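Local atomic coordinates of acetyltransferase (Elizabethkingia anophelis, PDB entry 6AO7), a protein that binds acetyl-CoA and probably transfers its acetyl group to an amine of an acceptor substrate. Residues Leu31-Lys36 with Asp40-Ser45; Val62-Pro65 with Thr71-Lys74; Leu107-Gly112 with Tyr120-Tyr125. All coordinates share one frame; numbering follows the deposited sequence.

The three contacts follow one another along the chain without overlap, and each touches the bound acetyl-CoA. Interaction 1, where the end of helix 26-32 and the loop after it meet helix 36-45, lies with its centre about 11 Å from that of interaction 2, the hairpin of strands 56-65 and 70-78; Tyr42 bridges the two. Interaction 3 joins strand 106-112 to helix 116-124. Its strand runs parallel to 70-78 in the same mixed sheet, and its centre is about 13 Å from that of interaction 2 but about 18 Å from that of interaction 1. Interactions 1 and 3 lie on opposite sides of the chain's centre, and the acetyl-CoA site draws on both.

Interaction 1 (Leu31-Lys36 with Asp40-Ser45). With ACO (acetyl coenzyme *a), chain B.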
loop_
_atom_site.group_PDB
_atom_site.type_symbol
_atom_site.label_atom_id
_atom_site.label_comp_id
_atom_site.label_asym_id
_atom_site.label_seq_id
_atom_site.Cartn_x
_atom_site.Cartn_y
_atom_site.Cartn_z
ATOM N N LEU A 31 -0.019 20.898 3.493
ATOM C CA LEU A 31 0.944 19.860 3.144
ATOM C C LEU A 31 0.254 18.514 3.008
ATOM O O LEU A 31 0.694 17.664 2.221
ATOM C CB LEU A 31 2.050 19.760 4.193
ATOM C CG LEU A 31 2.931 20.980 4.450
ATOM C CD1 LEU A 31 3.844 20.673 5.622
ATOM C CD2 LEU A 31 3.738 21.374 3.205
ATOM N N ALA A 32 -0.838 18.319 3.752
ATOM C CA ALA A 32 -1.558 17.055 3.794
ATOM C C ALA A 32 -2.783 17.031 2.891
ATOM O O ALA A 32 -3.222 15.945 2.500
ATOM C CB ALA A 32 -1.981 16.741 5.237
ATOM N N ASP A 33 -3.339 18.190 2.549
ATOM C CA ASP A 33 -4.536 18.282 1.727
ATOM C C ASP A 33 -4.442 19.540 0.870
ATOM O O ASP A 33 -4.494 20.657 1.403
ATOM C CB ASP A 33 -5.779 18.309 2.623
ATOM C CG ASP A 33 -7.094 18.272 1.837
ATOM O OD1 ASP A 33 -7.129 18.660 0.642
ATOM O OD2 ASP A 33 -8.110 17.863 2.441
ATOM N N PRO A 34 -4.297 19.405 -0.453
ATOM C CA PRO A 34 -4.057 20.581 -1.300
ATOM C C PRO A 34 -5.254 21.511 -1.443
ATOM O O PRO A 34 -5.111 22.590 -2.038
ATOM C CB PRO A 34 -3.678 19.964 -2.650
ATOM C CG PRO A 34 -4.317 18.617 -2.634
ATOM C CD PRO A 34 -4.241 18.147 -1.216
ATOM N N SER A 35 -6.420 21.158 -0.910
ATOM C CA SER A 35 -7.631 21.944 -1.103
ATOM C C SER A 35 -7.971 22.689 0.184
ATOM O O SER A 35 -8.445 22.081 1.149
ATOM C CB SER A 35 -8.793 21.056 -1.533
ATOM O OG SER A 35 -9.998 21.799 -1.474
ATOM N N LYS A 36 -7.752 24.009 0.182
ATOM C CA LYS A 36 -8.157 24.828 1.321
ATOM C C LYS A 36 -9.663 24.759 1.545
ATOM O O LYS A 36 -10.136 24.953 2.672
ATOM C CB LYS A 36 -7.718 26.284 1.115
ATOM C CG LYS A 36 -7.717 27.124 2.394
ATOM C CD LYS A 36 -8.463 28.439 2.223
ATOM C CE LYS A 36 -8.250 29.360 3.416
ATOM N NZ LYS A 36 -6.889 29.976 3.394
ATOM N N ASP A 40 -11.205 23.612 5.179
ATOM C CA ASP A 40 -12.160 24.416 5.934
ATOM C C ASP A 40 -13.458 23.655 6.195
ATOM O O ASP A 40 -14.108 23.872 7.223
ATOM C CB ASP A 40 -12.426 25.739 5.201
ATOM C CG ASP A 40 -11.326 26.779 5.438
ATOM O OD1 ASP A 40 -10.970 27.519 4.491
ATOM O OD2 ASP A 40 -10.804 26.851 6.573
ATOM N N GLN A 41 -13.826 22.723 5.311
ATOM C CA GLN A 41 -15.066 21.974 5.513
ATOM C C GLN A 41 -14.955 21.009 6.691
ATOM O O GLN A 41 -15.873 20.917 7.513
ATOM C CB GLN A 41 -15.450 21.214 4.245
ATOM C CG GLN A 41 -16.835 20.602 4.335
ATOM C CD GLN A 41 -17.161 19.687 3.176
ATOM O OE1 GLN A 41 -16.393 19.578 2.216
ATOM N NE2 GLN A 41 -18.308 19.015 3.261
ATOM N N TYR A 42 -13.856 20.257 6.789
ATOM C CA TYR A 42 -13.793 19.392 7.961
ATOM C C TYR A 42 -13.302 20.128 9.200
ATOM O O TYR A 42 -13.411 19.581 10.301
ATOM C CB TYR A 42 -12.955 18.111 7.718
ATOM C CG TYR A 42 -11.610 18.213 7.029
ATOM C CD1 TYR A 42 -11.436 17.718 5.741
ATOM C CD2 TYR A 42 -10.491 18.734 7.687
ATOM C CE1 TYR A 42 -10.197 17.767 5.104
ATOM C CE2 TYR A 42 -9.229 18.775 7.050
ATOM C CZ TYR A 42 -9.106 18.298 5.763
ATOM O OH TYR A 42 -7.894 18.345 5.116
ATOM N N LEU A 43 -12.798 21.357 9.069
ATOM C CA LEU A 43 -12.601 22.157 10.270
ATOM C C LEU A 43 -13.930 22.572 10.882
ATOM O O LEU A 43 -13.987 22.828 12.087
ATOM C CB LEU A 43 -11.739 23.388 9.971
ATOM C CG LEU A 43 -10.264 23.063 9.678
ATOM C CD1 LEU A 43 -9.491 24.323 9.286
ATOM C CD2 LEU A 43 -9.627 22.386 10.890
ATOM N N THR A 44 -15.006 22.595 10.087
ATOM C CA THR A 44 -16.319 22.995 10.600
ATOM C C THR A 44 -16.799 22.052 11.696
ATOM O O THR A 44 -17.214 22.493 12.776
ATOM C CB THR A 44 -17.341 23.040 9.459
ATOM O OG1 THR A 44 -16.962 24.045 8.514
ATOM C CG2 THR A 44 -18.723 23.348 9.989
ATOM N N SER A 45 -16.765 20.749 11.433
ATOM C CA SER A 45 -17.290 19.755 12.359
ATOM C C SER A 45 -16.197 18.947 13.042
ATOM O O SER A 45 -16.501 18.141 13.926
ATOM C CB SER A 45 -18.251 18.808 11.631
ATOM O OG SER A 45 -17.608 18.219 10.513
HETATM N N1A ACO B . 8.885 3.488 2.741
HETATM C C2A ACO B . 8.183 3.437 3.874
HETATM N N3A ACO B . 8.442 4.016 5.049
HETATM C C4A ACO B . 9.590 4.698 5.004
HETATM C C5A ACO B . 10.441 4.823 3.915
HETATM C C6A ACO B . 10.043 4.183 2.723
HETATM N N6A ACO B . 10.748 4.209 1.589
HETATM N N7A ACO B . 11.569 5.553 4.254
HETATM C C8A ACO B . 11.377 5.853 5.518
HETATM N N9A ACO B . 10.200 5.374 6.033
HETATM C C1B ACO B . 9.705 5.482 7.405
HETATM C C2B ACO B . 10.673 6.044 8.434
HETATM O O2B ACO B . 11.670 5.107 8.812
HETATM C C3B ACO B . 9.689 6.283 9.578
HETATM O O3B ACO B . 9.338 5.051 10.240
HETATM P P3B ACO B . 10.046 4.440 11.547
HETATM O O7A ACO B . 11.465 4.033 11.100
HETATM O O8A ACO B . 9.975 5.543 12.628
HETATM O O9A ACO B . 9.237 3.245 11.970
HETATM C C4B ACO B . 8.387 6.670 8.859
HETATM O O4B ACO B . 8.599 6.359 7.460
HETATM C C5B ACO B . 7.978 8.109 9.068
HETATM O O5B ACO B . 7.904 8.253 10.504
HETATM P P1A ACO B . 7.863 9.738 11.252
HETATM O O1A ACO B . 9.179 10.409 11.346
HETATM O O2A ACO B . 7.250 9.474 12.619
HETATM O O3A ACO B . 6.881 10.530 10.279
HETATM P P2A ACO B . 6.686 12.090 10.004
HETATM O O4A ACO B . 7.206 12.768 11.210
HETATM O O5A ACO B . 7.461 12.452 8.750
HETATM O O6A ACO B . 5.140 12.323 9.715
HETATM C CBP ACO B . 3.701 12.607 7.788
HETATM C CCP ACO B . 4.490 11.626 8.646
HETATM C CDP ACO B . 2.600 13.237 8.658
HETATM C CEP ACO B . 3.055 11.830 6.629
HETATM C CAP ACO B . 4.637 13.732 7.275
HETATM O OAP ACO B . 5.728 13.176 6.559
HETATM C C9P ACO B . 3.958 14.833 6.475
HETATM O O9P ACO B . 3.410 15.764 7.055
HETATM N N8P ACO B . 3.939 14.692 5.154
HETATM C C7P ACO B . 3.233 15.622 4.285
HETATM C C6P ACO B . 1.739 15.680 4.588
HETATM C C5P ACO B . 1.070 14.335 4.427
HETATM O O5P ACO B . 1.344 13.595 3.487
HETATM N N4P ACO B . 0.171 14.011 5.354
HETATM C C3P ACO B . -0.611 12.779 5.322
HETATM C C2P ACO B . -1.644 12.781 4.215
HETATM S S1P ACO B . -3.076 11.661 4.439
HETATM C C ACO B . -4.036 12.626 5.579
HETATM O O ACO B . -3.655 13.673 6.025
HETATM C CH3 ACO B . -5.331 11.973 5.958
#
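Tyr42 reaches out of helix 36-45 to the carboxylate of Asp33 and gives its phenol proton to OD2, with Tyr42 OH 2.7 Å from Asp33 OD2. The two side chains approach from opposite directions, and OD2 lies at the edge of the ring, in its plane. The carboxylate is turned 39° from the ring, and the hydroxyl meets OD2 on its anti side, somewhat out of the carboxylate plane. Tyr42 takes the less usual first torsion, with CG between its backbone N and carbonyl carbon (chi1 46°), which carries the ring toward Asp33. The second contact is one turn of the helix itself: Asp40 N donates to Lys36 O at 3.0 Å in a nearly straight bond. Beside it, the aliphatic chain of Lys36 passes the Asp40 carboxylate, Lys36 CE lying 3.5 Å from Asp40 OD1. Lys36 NZ stands farther off, 4.9 Å from Asp40 OD1, so the charges are near without pairing. Both residues also turn to Tyr26, Asp40 OD2 by a hydrogen bond to its hydroxyl and Lys36 by a cation-pi contact.

Asp33 OD1 accepts from Ser35 N at 3.0 Å, closing an Asx turn. Tyr141 OH bonds to the same OD1, Asn75 ND2 to Tyr42 OH, and Ser35 OG N-caps helix 36-45 at Leu38 N. One buried carboxylate thus ties the turn before this helix to a tyrosine inside it. Helices 26-32 and 36-45 are the pair between the first and second strands of the GNAT fold. The end of the first borders the cofactor: Leu31 O comes within 3.3 Å of C6P of acetyl-CoA, and Ala32 CB packs on the pantetheine arm. Helix 36-45 packs on one face of the hairpin, Tyr42 resting on Val62 and Tyr64 of strand 56-65 and on Lys74 of strand 70-78.

Interaction 2 (Val62-Pro65 with Thr71-Lys74); sequences VLYP and TEIK. With ACO (acetyl coenzyme *a), chain B.
A beta hairpin in the central sheet of the GNAT fold brings strand 56-65 against strand 70-78, whose Ile73 and Lys74 border the acetyl group of the cofactor. Tyr64 and Glu72 form an antiparallel hydrogen-bonded pair: Tyr64 N to Glu72 O is 2.8 Å, and Glu72 N returns a bond to Tyr64 O. Lys74 N donates to Val62 O at 3.0 Å. Val62 is also backbone-bonded to Asn75 and Lys74 has psi -20°, consistent with the beta bulge known in the fourth GNAT strand. Leu63 with Ile73 and Pro65 with Thr71 are non-hydrogen-bonded pairs. The Lys74 chain, bent at chi2 (-72°), runs alongside Tyr64. Its CG touches Tyr64 CB at 3.4 Å, and its CE sits over one ring face in a CH-pi contact, 4.1 Å from the Tyr64 centroid. Glu72 extends beside the same ring, its OE1 bonded to Trp66 NE1. The face of Leu63 and Ile73 is mainly apolar: against helix 87-101, Leu63 CD2 packs 4.3 Å from Ile73 CG1 and 3.8 Å from Thr71 OG1. The cross-strand bonds leave aside the carbonyls of Ile73 and Lys74, so main-chain oxygens line the acetyl pocket, Ile73 O 3.4 Å from the acetyl CH3, while Lys74 meets the tyrosine with methylenes, not its ammonium.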
loop_
_atom_site.group_PDB
_atom_site.type_symbol
_atom_site.label_atom_id
_atom_site.label_comp_id
_atom_site.label_asym_id
_atom_site.label_seq_id
_atom_site.Cartn_x
_atom_site.Cartn_y
_atom_site.Cartn_z
ATOM N N VAL A 62 -6.355 16.768 12.401
ATOM C CA VAL A 62 -7.785 17.047 12.487
ATOM C C VAL A 62 -8.531 15.727 12.653
ATOM O O VAL A 62 -8.375 14.808 11.827
ATOM C CB VAL A 62 -8.296 17.785 11.242
ATOM C CG1 VAL A 62 -9.817 17.980 11.342
ATOM C CG2 VAL A 62 -7.556 19.097 11.068
ATOM N N LEU A 63 -9.341 15.639 13.711
ATOM C CA LEU A 63 -10.248 14.519 13.932
ATOM C C LEU A 63 -11.639 14.894 13.452
ATOM O O LEU A 63 -12.138 15.974 13.779
ATOM C CB LEU A 63 -10.307 14.143 15.410
ATOM C CG LEU A 63 -9.209 13.227 15.929
ATOM C CD1 LEU A 63 -9.322 13.116 17.418
ATOM C CD2 LEU A 63 -9.342 11.836 15.272
ATOM N N TYR A 64 -12.278 13.980 12.722
ATOM C CA TYR A 64 -13.533 14.255 12.022
ATOM C C TYR A 64 -14.495 13.093 12.232
ATOM O O TYR A 64 -14.396 12.070 11.536
ATOM C CB TYR A 64 -13.268 14.468 10.533
ATOM C CG TYR A 64 -14.501 14.588 9.660
ATOM C CD1 TYR A 64 -14.946 13.522 8.893
ATOM C CD2 TYR A 64 -15.198 15.789 9.584
ATOM C CE1 TYR A 64 -16.067 13.644 8.078
ATOM C CE2 TYR A 64 -16.316 15.924 8.776
ATOM C CZ TYR A 64 -16.746 14.850 8.026
ATOM O OH TYR A 64 -17.858 14.986 7.225
ATOM N N PRO A 65 -15.436 13.212 13.174
ATOM C CA PRO A 65 -16.369 12.101 13.430
ATOM C C PRO A 65 -17.258 11.793 12.231
ATOM O O PRO A 65 -17.785 12.692 11.576
ATOM C CB PRO A 65 -17.198 12.602 14.618
ATOM C CG PRO A 65 -16.298 13.623 15.324
ATOM C CD PRO A 65 -15.509 14.265 14.207
ATOM N N THR A 71 -14.331 7.738 14.058
ATOM C CA THR A 71 -13.816 9.069 13.771
ATOM C C THR A 71 -12.611 8.922 12.859
ATOM O O THR A 71 -11.942 7.888 12.857
ATOM C CB THR A 71 -13.482 9.856 15.056
ATOM O OG1 THR A 71 -13.091 11.184 14.706
ATOM C CG2 THR A 71 -12.386 9.193 15.857
ATOM N N GLU A 72 -12.362 9.957 12.063
ATOM C CA GLU A 72 -11.407 9.901 10.971
ATOM C C GLU A 72 -10.332 10.962 11.174
ATOM O O GLU A 72 -10.618 12.083 11.597
ATOM C CB GLU A 72 -12.110 10.106 9.611
ATOM C CG GLU A 72 -11.163 10.239 8.406
ATOM C CD GLU A 72 -11.892 10.448 7.081
ATOM O OE1 GLU A 72 -13.108 10.711 7.100
ATOM O OE2 GLU A 72 -11.247 10.353 6.011
ATOM N N ILE A 73 -9.089 10.576 10.918
ATOM C CA ILE A 73 -7.998 11.538 10.807
ATOM C C ILE A 73 -8.104 12.125 9.405
ATOM O O ILE A 73 -7.644 11.511 8.439
ATOM C CB ILE A 73 -6.637 10.883 11.037
ATOM C CG1 ILE A 73 -6.637 10.117 12.364
ATOM C CG2 ILE A 73 -5.508 11.947 10.939
ATOM C CD1 ILE A 73 -5.353 9.335 12.594
ATOM N N LYS A 74 -8.745 13.290 9.283
ATOM C CA LYS A 74 -8.890 13.921 7.978
ATOM C C LYS A 74 -7.609 14.604 7.525
ATOM O O LYS A 74 -7.452 14.877 6.330
ATOM C CB LYS A 74 -10.022 14.952 7.993
ATOM C CG LYS A 74 -11.438 14.420 7.642
ATOM C CD LYS A 74 -11.599 14.076 6.160
ATOM C CE LYS A 74 -13.072 14.135 5.728
ATOM N NZ LYS A 74 -13.277 13.658 4.324
HETATM N N1A ACO B . 8.885 3.488 2.741
HETATM C C2A ACO B . 8.183 3.437 3.874
HETATM N N3A ACO B . 8.442 4.016 5.049
HETATM C C4A ACO B . 9.590 4.698 5.004
HETATM C C5A ACO B . 10.441 4.823 3.915
HETATM C C6A ACO B . 10.043 4.183 2.723
HETATM N N6A ACO B . 10.748 4.209 1.589
HETATM N N7A ACO B . 11.569 5.553 4.254
HETATM C C8A ACO B . 11.377 5.853 5.518
HETATM N N9A ACO B . 10.200 5.374 6.033
HETATM C C1B ACO B . 9.705 5.482 7.405
HETATM C C2B ACO B . 10.673 6.044 8.434
HETATM O O2B ACO B . 11.670 5.107 8.812
HETATM C C3B ACO B . 9.689 6.283 9.578
HETATM O O3B ACO B . 9.338 5.051 10.240
HETATM P P3B ACO B . 10.046 4.440 11.547
HETATM O O7A ACO B . 11.465 4.033 11.100
HETATM O O8A ACO B . 9.975 5.543 12.628
HETATM O O9A ACO B . 9.237 3.245 11.970
HETATM C C4B ACO B . 8.387 6.670 8.859
HETATM O O4B ACO B . 8.599 6.359 7.460
HETATM C C5B ACO B . 7.978 8.109 9.068
HETATM O O5B ACO B . 7.904 8.253 10.504
HETATM P P1A ACO B . 7.863 9.738 11.252
HETATM O O1A ACO B . 9.179 10.409 11.346
HETATM O O2A ACO B . 7.250 9.474 12.619
HETATM O O3A ACO B . 6.881 10.530 10.279
HETATM P P2A ACO B . 6.686 12.090 10.004
HETATM O O4A ACO B . 7.206 12.768 11.210
HETATM O O5A ACO B . 7.461 12.452 8.750
HETATM O O6A ACO B . 5.140 12.323 9.715
HETATM C CBP ACO B . 3.701 12.607 7.788
HETATM C CCP ACO B . 4.490 11.626 8.646
HETATM C CDP ACO B . 2.600 13.237 8.658
HETATM C CEP ACO B . 3.055 11.830 6.629
HETATM C CAP ACO B . 4.637 13.732 7.275
HETATM O OAP ACO B . 5.728 13.176 6.559
HETATM C C9P ACO B . 3.958 14.833 6.475
HETATM O O9P ACO B . 3.410 15.764 7.055
HETATM N N8P ACO B . 3.939 14.692 5.154
HETATM C C7P ACO B . 3.233 15.622 4.285
HETATM C C6P ACO B . 1.739 15.680 4.588
HETATM C C5P ACO B . 1.070 14.335 4.427
HETATM O O5P ACO B . 1.344 13.595 3.487
HETATM N N4P ACO B . 0.171 14.011 5.354
HETATM C C3P ACO B . -0.611 12.779 5.322
HETATM C C2P ACO B . -1.644 12.781 4.215
HETATM S S1P ACO B . -3.076 11.661 4.439
HETATM C C ACO B . -4.036 12.626 5.579
HETATM O O ACO B . -3.655 13.673 6.025
HETATM C CH3 ACO B . -5.331 11.973 5.958
#

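Interaction 3 (Leu107-Gly112 with Tyr120-Tyr125). With ACO (acetyl coenzyme *a), chain B.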
loop_
_atom_site.group_PDB
_atom_site.type_symbol
_atom_site.label_atom_id
_atom_site.label_comp_id
_atom_site.label_asym_id
_atom_site.label_seq_id
_atom_site.Cartn_x
_atom_site.Cartn_y
_atom_site.Cartn_z
ATOM N N LEU A 107 -10.931 4.070 14.514
ATOM C CA LEU A 107 -10.192 5.223 14.020
ATOM C C LEU A 107 -9.794 4.937 12.581
ATOM O O LEU A 107 -9.256 3.866 12.280
ATOM C CB LEU A 107 -8.969 5.487 14.899
ATOM C CG LEU A 107 -8.091 6.718 14.633
ATOM C CD1 LEU A 107 -8.897 8.010 14.757
ATOM C CD2 LEU A 107 -6.938 6.699 15.596
ATOM N N VAL A 108 -10.082 5.874 11.693
ATOM C CA VAL A 108 -9.873 5.659 10.270
ATOM C C VAL A 108 -8.933 6.733 9.729
ATOM O O VAL A 108 -8.925 7.869 10.202
ATOM C CB VAL A 108 -11.216 5.664 9.526
ATOM C CG1 VAL A 108 -11.012 5.741 8.032
ATOM C CG2 VAL A 108 -12.011 4.412 9.904
ATOM N N ILE A 109 -8.114 6.356 8.753
ATOM C CA ILE A 109 -7.315 7.318 8.005
ATOM C C ILE A 109 -7.255 6.872 6.551
ATOM O O ILE A 109 -7.153 5.676 6.259
ATOM C CB ILE A 109 -5.914 7.477 8.619
ATOM C CG1 ILE A 109 -5.197 8.676 7.987
ATOM C CG2 ILE A 109 -5.103 6.150 8.488
ATOM C CD1 ILE A 109 -3.942 9.110 8.742
ATOM N N GLY A 110 -7.343 7.835 5.639
ATOM C CA GLY A 110 -7.279 7.535 4.220
ATOM C C GLY A 110 -6.120 8.233 3.540
ATOM O O GLY A 110 -5.937 9.436 3.726
ATOM N N THR A 111 -5.322 7.511 2.761
ATOM C CA THR A 111 -4.203 8.130 2.067
ATOM C C THR A 111 -4.221 7.691 0.601
ATOM O O THR A 111 -5.063 6.898 0.181
ATOM C CB THR A 111 -2.873 7.794 2.751
ATOM O OG1 THR A 111 -1.849 8.647 2.219
ATOM C CG2 THR A 111 -2.502 6.308 2.510
ATOM N N GLY A 112 -3.299 8.235 -0.195
ATOM C CA GLY A 112 -3.310 7.965 -1.619
ATOM C C GLY A 112 -2.705 6.619 -1.970
ATOM O O GLY A 112 -1.858 6.069 -1.253
ATOM N N TYR A 120 3.161 2.217 5.138
ATOM C CA TYR A 120 3.974 1.607 6.189
ATOM C C TYR A 120 3.681 2.240 7.543
ATOM O O TYR A 120 3.380 1.537 8.516
ATOM C CB TYR A 120 5.466 1.743 5.878
ATOM C CG TYR A 120 6.309 1.577 7.137
ATOM C CD1 TYR A 120 6.634 0.313 7.620
ATOM C CD2 TYR A 120 6.753 2.686 7.847
ATOM C CE1 TYR A 120 7.391 0.166 8.784
ATOM C CE2 TYR A 120 7.501 2.551 9.013
ATOM C CZ TYR A 120 7.806 1.291 9.475
ATOM O OH TYR A 120 8.555 1.179 10.626
ATOM N N LEU A 121 3.786 3.574 7.626
ATOM C CA LEU A 121 3.755 4.251 8.921
ATOM C C LEU A 121 2.452 3.981 9.663
ATOM O O LEU A 121 2.463 3.684 10.864
ATOM C CB LEU A 121 3.961 5.754 8.735
ATOM C CG LEU A 121 3.865 6.621 10.006
ATOM C CD1 LEU A 121 4.961 6.247 10.992
ATOM C CD2 LEU A 121 3.992 8.103 9.655
ATOM N N TYR A 122 1.313 4.111 8.977
ATOM C CA TYR A 122 0.038 3.908 9.670
ATOM C C TYR A 122 -0.106 2.461 10.140
ATOM O O TYR A 122 -0.585 2.202 11.251
ATOM C CB TYR A 122 -1.136 4.334 8.769
ATOM C CG TYR A 122 -1.003 5.768 8.238
ATOM C CD1 TYR A 122 -1.397 6.091 6.938
ATOM C CD2 TYR A 122 -0.482 6.775 9.021
ATOM C CE1 TYR A 122 -1.259 7.371 6.433
ATOM C CE2 TYR A 122 -0.357 8.079 8.528
ATOM C CZ TYR A 122 -0.750 8.367 7.231
ATOM O OH TYR A 122 -0.595 9.655 6.717
ATOM N N GLN A 123 0.350 1.502 9.339
ATOM C CA GLN A 123 0.278 0.109 9.777
ATOM C C GLN A 123 1.188 -0.152 10.966
ATOM O O GLN A 123 0.834 -0.933 11.860
ATOM C CB GLN A 123 0.629 -0.831 8.626
ATOM C CG GLN A 123 -0.399 -0.783 7.526
ATOM C CD GLN A 123 -0.103 -1.836 6.499
ATOM O OE1 GLN A 123 -0.372 -3.010 6.719
ATOM N NE2 GLN A 123 0.483 -1.428 5.381
ATOM N N LYS A 124 2.371 0.473 10.985
ATOM C CA LYS A 124 3.258 0.371 12.141
ATOM C C LYS A 124 2.537 0.743 13.435
ATOM O O LYS A 124 2.803 0.161 14.493
ATOM C CB LYS A 124 4.487 1.265 11.940
ATOM C CG LYS A 124 5.452 1.279 13.118
ATOM C CD LYS A 124 6.389 2.490 13.060
ATOM C CE LYS A 124 7.255 2.590 14.314
ATOM N NZ LYS A 124 8.225 3.722 14.220
ATOM N N TYR A 125 1.627 1.716 13.376
ATOM C CA TYR A 125 0.925 2.162 14.572
ATOM C C TYR A 125 -0.450 1.518 14.747
ATOM O O TYR A 125 -1.226 1.949 15.607
ATOM C CB TYR A 125 0.828 3.685 14.583
ATOM C CG TYR A 125 2.151 4.314 14.982
ATOM C CD1 TYR A 125 2.483 4.485 16.324
ATOM C CD2 TYR A 125 3.087 4.692 14.029
ATOM C CE1 TYR A 125 3.696 5.042 16.701
ATOM C CE2 TYR A 125 4.308 5.257 14.402
ATOM C CZ TYR A 125 4.606 5.422 15.739
ATOM O OH TYR A 125 5.811 5.979 16.125
HETATM N N1A ACO B . 8.885 3.488 2.741
HETATM C C2A ACO B . 8.183 3.437 3.874
HETATM N N3A ACO B . 8.442 4.016 5.049
HETATM C C4A ACO B . 9.590 4.698 5.004
HETATM C C5A ACO B . 10.441 4.823 3.915
HETATM C C6A ACO B . 10.043 4.183 2.723
HETATM N N6A ACO B . 10.748 4.209 1.589
HETATM N N7A ACO B . 11.569 5.553 4.254
HETATM C C8A ACO B . 11.377 5.853 5.518
HETATM N N9A ACO B . 10.200 5.374 6.033
HETATM C C1B ACO B . 9.705 5.482 7.405
HETATM C C2B ACO B . 10.673 6.044 8.434
HETATM O O2B ACO B . 11.670 5.107 8.812
HETATM C C3B ACO B . 9.689 6.283 9.578
HETATM O O3B ACO B . 9.338 5.051 10.240
HETATM P P3B ACO B . 10.046 4.440 11.547
HETATM O O7A ACO B . 11.465 4.033 11.100
HETATM O O8A ACO B . 9.975 5.543 12.628
HETATM O O9A ACO B . 9.237 3.245 11.970
HETATM C C4B ACO B . 8.387 6.670 8.859
HETATM O O4B ACO B . 8.599 6.359 7.460
HETATM C C5B ACO B . 7.978 8.109 9.068
HETATM O O5B ACO B . 7.904 8.253 10.504
HETATM P P1A ACO B . 7.863 9.738 11.252
HETATM O O1A ACO B . 9.179 10.409 11.346
HETATM O O2A ACO B . 7.250 9.474 12.619
HETATM O O3A ACO B . 6.881 10.530 10.279
HETATM P P2A ACO B . 6.686 12.090 10.004
HETATM O O4A ACO B . 7.206 12.768 11.210
HETATM O O5A ACO B . 7.461 12.452 8.750
HETATM O O6A ACO B . 5.140 12.323 9.715
HETATM C CBP ACO B . 3.701 12.607 7.788
HETATM C CCP ACO B . 4.490 11.626 8.646
HETATM C CDP ACO B . 2.600 13.237 8.658
HETATM C CEP ACO B . 3.055 11.830 6.629
HETATM C CAP ACO B . 4.637 13.732 7.275
HETATM O OAP ACO B . 5.728 13.176 6.559
HETATM C C9P ACO B . 3.958 14.833 6.475
HETATM O O9P ACO B . 3.410 15.764 7.055
HETATM N N8P ACO B . 3.939 14.692 5.154
HETATM C C7P ACO B . 3.233 15.622 4.285
HETATM C C6P ACO B . 1.739 15.680 4.588
HETATM C C5P ACO B . 1.070 14.335 4.427
HETATM O O5P ACO B . 1.344 13.595 3.487
HETATM N N4P ACO B . 0.171 14.011 5.354
HETATM C C3P ACO B . -0.611 12.779 5.322
HETATM C C2P ACO B . -1.644 12.781 4.215
HETATM S S1P ACO B . -3.076 11.661 4.439
HETATM C C ACO B . -4.036 12.626 5.579
HETATM O O ACO B . -3.655 13.673 6.025
HETATM C CH3 ACO B . -5.331 11.973 5.958
#
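Ile109 and Tyr122 meet at about a right angle, the isoleucine's terminal methyl pressed over one face of the phenol ring. CD1 stands 3.8 Å from the Tyr122 ring centroid and 20° off its normal, a CH-pi contact displaced toward the rim, so that the nearest ring atom is CZ. CG2 of the same side chain adds a second touch near the base of the ring. Thr111, two residues along the strand, comes instead at the ring edge, its CB 4.0 Å from Tyr122 CE1. Tyr122 CG lies beside the backbone N and anti to the carbonyl carbon (chi1 -54°), which sends the ring toward the strand. Strand 106-112 and helix 116-124 are the fifth strand and following helix of the GNAT fold; the acetyl end of the cofactor enters the splay between strands 70-78 and 106-112, and the helix flanks the arm. Tyr122 OH ends 3.4 Å from C3P and 3.9 Å from S1P of the cofactor, close to the thioester, where many GNAT enzymes carry a tyrosine. Gln118 OE1 is hydrogen-bonded to both Tyr122 OH and Thr111 OG1. On the strand, Gly110 O approaches the acetyl CH3 at 3.4 Å. Two residues before and after Tyr122, Tyr120 and Lys124 hold the 3'-phosphate: Tyr120 OH donates to its O9A at 2.6 Å, this oxygen lying at the ring edge, and the extended Lys124 bonds O9A too, with a weak bond to O8A. Gln123 OE1 accepts a hydrogen bond from Asn113 ND2 of the second subunit.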